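Side-chain contacts in N-acetylglucosaminidase (Paenibacillus barengoltzii, PDB 6INX), which probably hydrolyses beta-linked N-acetylglucosamine in oligosaccharides or glycoconjugates, as a glycoside hydrolase of family 18: residues T131-L134 with R135-E139; L53-L56 with K57-P61; T266-A269 with A270-D274. One frame throughout, in Å; residues are numbered along the deposited sequence.

How the contacts relate
Each contact is local, lying along a different helix, with contacts 2 and 3 running on into the chain beyond it, and they differ in how deeply the helix is packed. Contact 1, in helix 126-148, is the core case: apolar side chains and a threonine folded back on the backbone. Contact 2, in helix 53-59, is only partly buried and brings two glutamates together near the helix end. Contact 3, in helix 265-272, is at the surface, where a wide pi-type turn and a bridging water accompany the packing. Contacts 1 and 2 belong to the helices round the parallel barrel, whereas contact 3 packs on the separate antiparallel sheet. The centres of contacts 1 and 3 are about 43 Å apart, across the chain's centre.

Contact 1 (T131-L134 with R135-E139); sequences TLLL and RTMRE
Thr131, Leu132, Leu133 and Leu134 each give their carbonyl oxygen to the amide four residues on, Arg135 to Arg138, in unbroken alpha-helical bonding that is nearly straight throughout. The Leu132 carbonyl carries a second bond. Thr136 OG1 donates to Leu132 O at 2.8 Å, while Thr136 N reaches the same oxygen at 3.0 Å from the other face of the carbonyl plane. The threonine's first torsion (chi1 -58°) makes this possible, setting the hydroxyl beside its own backbone N, with CG2 anti to that N. A buried hydroxyl is thus paid for within the helix itself; the Leu132 oxygen is gripped twice, and the bond from OG1 holds the threonine in this rotamer.

One residue further on, Leu133 and Met137, a helical turn apart, lie side by side and point the same way. The sulfur packs against the leucine branch, with Met137 SD 3.9 Å from Leu133 CD1. Nearer the backbone, Met137 CG lies 3.2 Å from Leu133 O, close packing against the oxygen that its own amide binds. Arg135 runs back along the outer side of the helix, where the edge of its guanidinium comes near Thr131 CG2, at 4.4 Å from NH2. Arg138 bends away instead and forms salt bridges with Asp142 and Asp178, as well as bonding to the carbonyl of Tyr176.

Helix 126-148 is the crossover between the parallel strands 105-109 and 153-159 of the TIM barrel. Leu133, Leu134 and Met137 rest on those strands, while Leu132 and Thr136 meet helix 84-100 and Thr131 meets helix 170-173.

Contact 2 (L53-L56 with K57-P61); sequences LPEL and KRENP
Glu55 and Glu59, one helical turn apart, meet through their side chains. Glu59 OE1 lies 3.3 Å from Glu55 CG, and the two OE1 atoms of Glu55 and Glu59 are 3.4 Å apart, with the carboxylate planes turned 61° against each other. Two like charges this close would be expected to raise the proton affinity of one of them. Glu55 starts out with CG anti to its amide nitrogen, then bends at chi2 (66°), which brings OE1 to 3.5 Å from Glu59 CG and alongside Arg58 CB. Arg58 makes no contact with this charge, NE lying 5.3 Å from Glu55 OE1, though it may offset it in part. Its NE goes to a water at 2.7 Å, lying at the edge and in the plane of the guanidinium, and that water makes a weak bond back to Pro54 O. Lys21 and Leu24 of helix 21-24 lie against Glu59, and Leu24 also meets Leu56. An alanine at Glu59 would probably leave Glu55 CG and the Leu24 and Lys21 side chains without the chain they lie against.

Helix 53-59 leads into the parallel strand 64-70 and is one of the outer helices of the TIM barrel. Its last turn closes with Asn60 N bonded to Leu56 O at 3.2 Å, and Asn60 is the first residue to leave helical geometry. The Asn60 side chain then accepts from the amide of Asp62 through OD1, an Asx turn, and gives ND2 to the carbonyl of Leu24. Lys57 packs its CG 3.5 Å from Leu53 O before its amino group bonds to the carbonyl of Leu63.

Contact 3 (T266-A269 with A270-D274); sequences TELA and AEYID
Ala270 lies against Thr266 on the exposed side of helix 265-272: its amide binds Thr266 O at 3.1 Å, and its methyl CB sits 3.5 Å from that same Thr266 O. Leu268 meets Tyr272 and Ile273 across a wide turn. Its carbonyl oxygen is gripped twice: Tyr272 N donates at 3.0 Å and Ile273 N at 2.9 Å, from opposite faces of the carbonyl plane. The second bond spans five residues and widens the turn to pi type. Among the side chains, Leu268 CD2 packs on Tyr272 CB at 3.9 Å, and Leu268 CB has Ile273 CD1 4.1 Å away. Ile273 holds CG1 beside its own nitrogen (chi1 -63°), which brings that branch up to the Leu268 carbonyl. Tyr272 turns its ring edge to Glu267 O, 3.6 Å from CD1.

The Ala269 carbonyl accepts from a water that donates its other hydrogen to Ile273 O.

Leu268, Tyr272 and Ile273 all rest on Leu291 of the antiparallel sheet, consistent with the alpha+beta insertion that many family 18 enzymes carry between the seventh barrel strand and its helix. The helix is therefore two-sided: its apolar residues fasten it to the sheet, while beside the wide turn a water joins two carbonyls that cannot bond each other.

Contact 1 (T131-L134 with R135-E139)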
loop_
_atom_site.group_PDB
_atom_site.type_symbol
_atom_site.label_atom_id
_atom_site.label_comp_id
_atom_site.label_asym_id
_atom_site.label_seq_id
_atom_site.Cartn_x
_atom_site.Cartn_y
_atom_site.Cartn_z
ATOM N N THR A 131 13.929 -9.209 -17.855
ATOM C CA THR A 131 15.376 -9.082 -17.981
ATOM C C THR A 131 15.841 -9.595 -19.334
ATOM O O THR A 131 16.663 -8.958 -19.999
ATOM C CB THR A 131 16.052 -9.879 -16.874
ATOM O OG1 THR A 131 15.549 -9.437 -15.608
ATOM C CG2 THR A 131 17.566 -9.663 -16.929
ATOM N N LEU A 132 15.343 -10.769 -19.739
ATOM C CA LEU A 132 15.720 -11.327 -21.037
ATOM C C LEU A 132 15.282 -10.423 -22.181
ATOM O O LEU A 132 16.010 -10.258 -23.169
ATOM C CB LEU A 132 15.103 -12.714 -21.217
ATOM C CG LEU A 132 15.460 -13.763 -20.168
ATOM C CD1 LEU A 132 14.683 -15.048 -20.417
ATOM C CD2 LEU A 132 16.966 -14.009 -20.149
ATOM N N LEU A 133 14.079 -9.854 -22.084
ATOM C CA LEU A 133 13.601 -8.949 -23.125
ATOM C C LEU A 133 14.525 -7.743 -23.282
ATOM O O LEU A 133 14.908 -7.379 -24.403
ATOM C CB LEU A 133 12.169 -8.506 -22.799
ATOM C CG LEU A 133 11.586 -7.392 -23.681
ATOM C CD1 LEU A 133 11.422 -7.889 -25.116
ATOM C CD2 LEU A 133 10.258 -6.829 -23.137
ATOM N N LEU A 134 14.856 -7.081 -22.165
ATOM C CA LEU A 134 15.698 -5.892 -22.240
ATOM C C LEU A 134 17.104 -6.231 -22.711
ATOM O O LEU A 134 17.717 -5.453 -23.445
ATOM C CB LEU A 134 15.735 -5.191 -20.878
ATOM C CG LEU A 134 14.404 -4.576 -20.448
ATOM C CD1 LEU A 134 14.472 -4.106 -19.001
ATOM C CD2 LEU A 134 14.052 -3.426 -21.363
ATOM N N ARG A 135 17.640 -7.374 -22.276
ATOM C CA ARG A 135 18.954 -7.795 -22.755
ATOM C C ARG A 135 18.942 -7.959 -24.269
ATOM O O ARG A 135 19.839 -7.476 -24.969
ATOM C CB ARG A 135 19.352 -9.111 -22.084
ATOM C CG ARG A 135 20.720 -9.623 -22.538
ATOM C CD ARG A 135 21.065 -11.001 -21.985
ATOM N NE ARG A 135 20.765 -11.128 -20.567
ATOM C CZ ARG A 135 21.169 -12.143 -19.810
ATOM N NH1 ARG A 135 21.896 -13.116 -20.344
ATOM N NH2 ARG A 135 20.846 -12.185 -18.524
ATOM N N THR A 136 17.902 -8.613 -24.797
ATOM C CA THR A 136 17.828 -8.864 -26.233
ATOM C C THR A 136 17.650 -7.564 -27.009
ATOM O O THR A 136 18.245 -7.373 -28.076
ATOM C CB THR A 136 16.650 -9.803 -26.503
ATOM O OG1 THR A 136 16.843 -11.015 -25.768
ATOM C CG2 THR A 136 16.535 -10.131 -27.981
ATOM N N MET A 137 16.834 -6.653 -26.482
ATOM C CA MET A 137 16.641 -5.371 -27.142
ATOM C C MET A 137 17.920 -4.540 -27.115
ATOM O O MET A 137 18.271 -3.900 -28.115
ATOM C CB MET A 137 15.498 -4.621 -26.462
ATOM C CG MET A 137 14.114 -5.265 -26.663
ATOM S SD MET A 137 12.773 -4.289 -25.927
ATOM C CE MET A 137 13.004 -2.763 -26.860
ATOM N N ARG A 138 18.622 -4.536 -25.980
ATOM C CA ARG A 138 19.896 -3.825 -25.901
ATOM C C ARG A 138 20.915 -4.412 -26.870
ATOM O O ARG A 138 21.632 -3.669 -27.545
ATOM C CB ARG A 138 20.422 -3.853 -24.465
ATOM C CG ARG A 138 21.894 -3.448 -24.334
ATOM C CD ARG A 138 22.165 -2.070 -24.911
ATOM N NE ARG A 138 21.670 -1.035 -24.026
ATOM C CZ ARG A 138 21.613 0.258 -24.331
ATOM N NH1 ARG A 138 22.012 0.690 -25.520
ATOM N NH2 ARG A 138 21.140 1.116 -23.440
ATOM N N GLU A 139 20.976 -5.740 -26.962
ATOM C CA GLU A 139 21.900 -6.366 -27.905
ATOM C C GLU A 139 21.629 -5.918 -29.333
ATOM O O GLU A 139 22.563 -5.588 -30.077
ATOM C CB GLU A 139 21.816 -7.886 -27.774
ATOM C CG GLU A 139 22.530 -8.397 -26.534
ATOM C CD GLU A 139 22.154 -9.820 -26.166
ATOM O OE1 GLU A 139 21.198 -10.365 -26.753
ATOM O OE2 GLU A 139 22.809 -10.394 -25.272
#

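Contact 2 (L53-L56 with K57-P61)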
loop_
_atom_site.group_PDB
_atom_site.type_symbol
_atom_site.label_atom_id
_atom_site.label_comp_id
_atom_site.label_asym_id
_atom_site.label_seq_id
_atom_site.Cartn_x
_atom_site.Cartn_y
_atom_site.Cartn_z
ATOM N N LEU A 53 10.869 14.939 -36.571
ATOM C CA LEU A 53 12.008 14.748 -35.677
ATOM C C LEU A 53 13.320 15.353 -36.170
ATOM O O LEU A 53 14.023 15.967 -35.348
ATOM C CB LEU A 53 12.154 13.270 -35.293
ATOM C CG LEU A 53 10.919 12.619 -34.670
ATOM C CD1 LEU A 53 11.280 11.216 -34.204
ATOM C CD2 LEU A 53 10.350 13.455 -33.524
ATOM N N PRO A 54 13.719 15.222 -37.445
ATOM C CA PRO A 54 14.962 15.884 -37.877
ATOM C C PRO A 54 15.003 17.374 -37.586
ATOM O O PRO A 54 16.059 17.888 -37.201
ATOM C CB PRO A 54 15.017 15.579 -39.379
ATOM C CG PRO A 54 14.304 14.268 -39.505
ATOM C CD PRO A 54 13.186 14.329 -38.494
ATOM N N GLU A 55 13.886 18.083 -37.758
ATOM C CA GLU A 55 13.879 19.515 -37.478
ATOM C C GLU A 55 14.022 19.789 -35.990
ATOM O O GLU A 55 14.683 20.758 -35.593
ATOM C CB GLU A 55 12.608 20.165 -38.030
ATOM C CG GLU A 55 12.416 21.630 -37.613
ATOM C CD GLU A 55 13.476 22.567 -38.193
ATOM O OE1 GLU A 55 14.500 22.809 -37.518
ATOM O OE2 GLU A 55 13.285 23.069 -39.323
ATOM N N LEU A 56 13.409 18.953 -35.147
ATOM C CA LEU A 56 13.581 19.125 -33.709
ATOM C C LEU A 56 15.039 18.934 -33.315
ATOM O O LEU A 56 15.577 19.686 -32.492
ATOM C CB LEU A 56 12.682 18.144 -32.946
ATOM C CG LEU A 56 11.178 18.225 -33.214
ATOM C CD1 LEU A 56 10.421 17.266 -32.288
ATOM C CD2 LEU A 56 10.655 19.643 -33.066
ATOM N N LYS A 57 15.695 17.928 -33.895
ATOM C CA LYS A 57 17.102 17.694 -33.602
ATOM C C LYS A 57 17.976 18.816 -34.140
ATOM O O LYS A 57 18.998 19.148 -33.533
ATOM C CB LYS A 57 17.547 16.362 -34.195
ATOM C CG LYS A 57 16.895 15.146 -33.570
ATOM C CD LYS A 57 17.559 13.878 -34.084
ATOM C CE LYS A 57 18.206 13.093 -32.960
ATOM N NZ LYS A 57 19.244 13.878 -32.232
ATOM N N ARG A 58 17.597 19.401 -35.277
ATOM C CA ARG A 58 18.340 20.542 -35.803
ATOM C C ARG A 58 18.258 21.732 -34.853
ATOM O O ARG A 58 19.250 22.441 -34.646
ATOM C CB ARG A 58 17.810 20.901 -37.193
ATOM C CG ARG A 58 18.569 22.023 -37.902
ATOM C CD ARG A 58 18.255 22.045 -39.396
ATOM N NE ARG A 58 18.667 20.802 -40.043
ATOM C CZ ARG A 58 19.891 20.571 -40.510
ATOM N NH1 ARG A 58 20.828 21.508 -40.422
ATOM N NH2 ARG A 58 20.179 19.405 -41.070
ATOM N N GLU A 59 17.092 21.941 -34.234
ATOM C CA GLU A 59 16.915 23.069 -33.320
ATOM C C GLU A 59 17.691 22.892 -32.015
ATOM O O GLU A 59 18.136 23.884 -31.426
ATOM C CB GLU A 59 15.428 23.295 -33.043
ATOM C CG GLU A 59 14.675 23.923 -34.212
ATOM C CD GLU A 59 13.173 23.934 -34.004
ATOM O OE1 GLU A 59 12.449 23.371 -34.849
ATOM O OE2 GLU A 59 12.712 24.505 -32.997
ATOM N N ASN A 60 17.839 21.658 -31.532
ATOM C CA ASN A 60 18.703 21.365 -30.388
ATOM C C ASN A 60 19.480 20.092 -30.674
ATOM O O ASN A 60 19.011 18.982 -30.388
ATOM C CB ASN A 60 17.921 21.233 -29.080
ATOM C CG ASN A 60 18.833 20.971 -27.883
ATOM O OD1 ASN A 60 20.058 20.917 -28.019
ATOM N ND2 ASN A 60 18.239 20.799 -26.705
ATOM N N PRO A 61 20.691 20.209 -31.224
ATOM C CA PRO A 61 21.457 19.006 -31.581
ATOM C C PRO A 61 21.887 18.159 -30.393
ATOM O O PRO A 61 22.342 17.028 -30.607
ATOM C CB PRO A 61 22.664 19.564 -32.349
ATOM C CG PRO A 61 22.236 20.938 -32.784
ATOM C CD PRO A 61 21.341 21.443 -31.699
HETATM O O HOH W 1 16.845 18.885 -40.439
#

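Contact 3 (T266-A269 with A270-D274)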
loop_
_atom_site.group_PDB
_atom_site.type_symbol
_atom_site.label_atom_id
_atom_site.label_comp_id
_atom_site.label_asym_id
_atom_site.label_seq_id
_atom_site.Cartn_x
_atom_site.Cartn_y
_atom_site.Cartn_z
ATOM N N THR A 266 -2.625 23.370 -16.308
ATOM C CA THR A 266 -3.301 24.490 -16.971
ATOM C C THR A 266 -4.616 24.825 -16.278
ATOM O O THR A 266 -4.876 25.984 -15.925
ATOM C CB THR A 266 -3.586 24.132 -18.430
ATOM O OG1 THR A 266 -2.382 23.696 -19.061
ATOM C CG2 THR A 266 -4.160 25.349 -19.173
ATOM N N GLU A 267 -5.452 23.806 -16.068
ATOM C CA GLU A 267 -6.770 24.007 -15.477
ATOM C C GLU A 267 -6.678 24.336 -13.992
ATOM O O GLU A 267 -7.485 25.117 -13.478
ATOM C CB GLU A 267 -7.617 22.755 -15.691
ATOM C CG GLU A 267 -8.220 22.668 -17.070
ATOM C CD GLU A 267 -8.839 23.979 -17.494
ATOM O OE1 GLU A 267 -8.293 24.638 -18.407
ATOM O OE2 GLU A 267 -9.866 24.355 -16.892
ATOM N N LEU A 268 -5.710 23.747 -13.281
ATOM C CA LEU A 268 -5.517 24.090 -11.872
ATOM C C LEU A 268 -5.175 25.565 -11.718
ATOM O O LEU A 268 -5.730 26.264 -10.857
ATOM C CB LEU A 268 -4.397 23.239 -11.279
ATOM C CG LEU A 268 -4.677 21.759 -11.051
ATOM C CD1 LEU A 268 -3.380 21.063 -10.670
ATOM C CD2 LEU A 268 -5.739 21.566 -9.975
ATOM N N ALA A 269 -4.240 26.054 -12.536
ATOM C CA ALA A 269 -3.873 27.462 -12.472
ATOM C C ALA A 269 -5.060 28.352 -12.817
ATOM O O ALA A 269 -5.256 29.404 -12.197
ATOM C CB ALA A 269 -2.693 27.730 -13.413
ATOM N N ALA A 270 -5.880 27.930 -13.778
ATOM C CA ALA A 270 -6.966 28.785 -14.254
ATOM C C ALA A 270 -8.165 28.786 -13.312
ATOM O O ALA A 270 -8.817 29.822 -13.139
ATOM C CB ALA A 270 -7.406 28.346 -15.648
ATOM N N GLU A 271 -8.474 27.647 -12.691
ATOM C CA GLU A 271 -9.779 27.444 -12.073
ATOM C C GLU A 271 -9.734 27.003 -10.614
ATOM O O GLU A 271 -10.748 27.146 -9.923
ATOM C CB GLU A 271 -10.592 26.426 -12.896
ATOM C CG GLU A 271 -11.944 25.971 -12.327
ATOM C CD GLU A 271 -13.092 26.883 -12.723
ATOM O OE1 GLU A 271 -14.257 26.522 -12.442
ATOM O OE2 GLU A 271 -12.828 27.958 -13.307
ATOM N N TYR A 272 -8.611 26.503 -10.110
ATOM C CA TYR A 272 -8.660 25.834 -8.810
ATOM C C TYR A 272 -7.729 26.411 -7.760
ATOM O O TYR A 272 -8.111 26.484 -6.590
ATOM C CB TYR A 272 -8.349 24.335 -8.967
ATOM C CG TYR A 272 -9.446 23.536 -9.626
ATOM C CD1 TYR A 272 -9.566 23.492 -11.015
ATOM C CD2 TYR A 272 -10.361 22.816 -8.865
ATOM C CE1 TYR A 272 -10.564 22.752 -11.624
ATOM C CE2 TYR A 272 -11.365 22.070 -9.470
ATOM C CZ TYR A 272 -11.458 22.039 -10.850
ATOM O OH TYR A 272 -12.444 21.316 -11.483
ATOM N N ILE A 273 -6.504 26.790 -8.118
ATOM C CA ILE A 273 -5.526 27.173 -7.102
ATOM C C ILE A 273 -5.965 28.496 -6.484
ATOM O O ILE A 273 -5.991 29.527 -7.162
ATOM C CB ILE A 273 -4.105 27.264 -7.671
ATOM C CG1 ILE A 273 -3.637 25.893 -8.169
ATOM C CG2 ILE A 273 -3.156 27.807 -6.601
ATOM C CD1 ILE A 273 -2.323 25.934 -8.940
ATOM N N ASP A 274 -6.317 28.464 -5.198
ATOM C CA ASP A 274 -6.804 29.642 -4.473
ATOM C C ASP A 274 -7.939 30.351 -5.215
ATOM O O ASP A 274 -7.974 31.580 -5.331
ATOM C CB ASP A 274 -5.661 30.585 -4.105
ATOM C CG ASP A 274 -4.785 30.014 -3.017
ATOM O OD1 ASP A 274 -5.348 29.446 -2.047
ATOM O OD2 ASP A 274 -3.546 30.136 -3.110
HETATM O O HOH W 2 -6.318 30.059 -9.775
#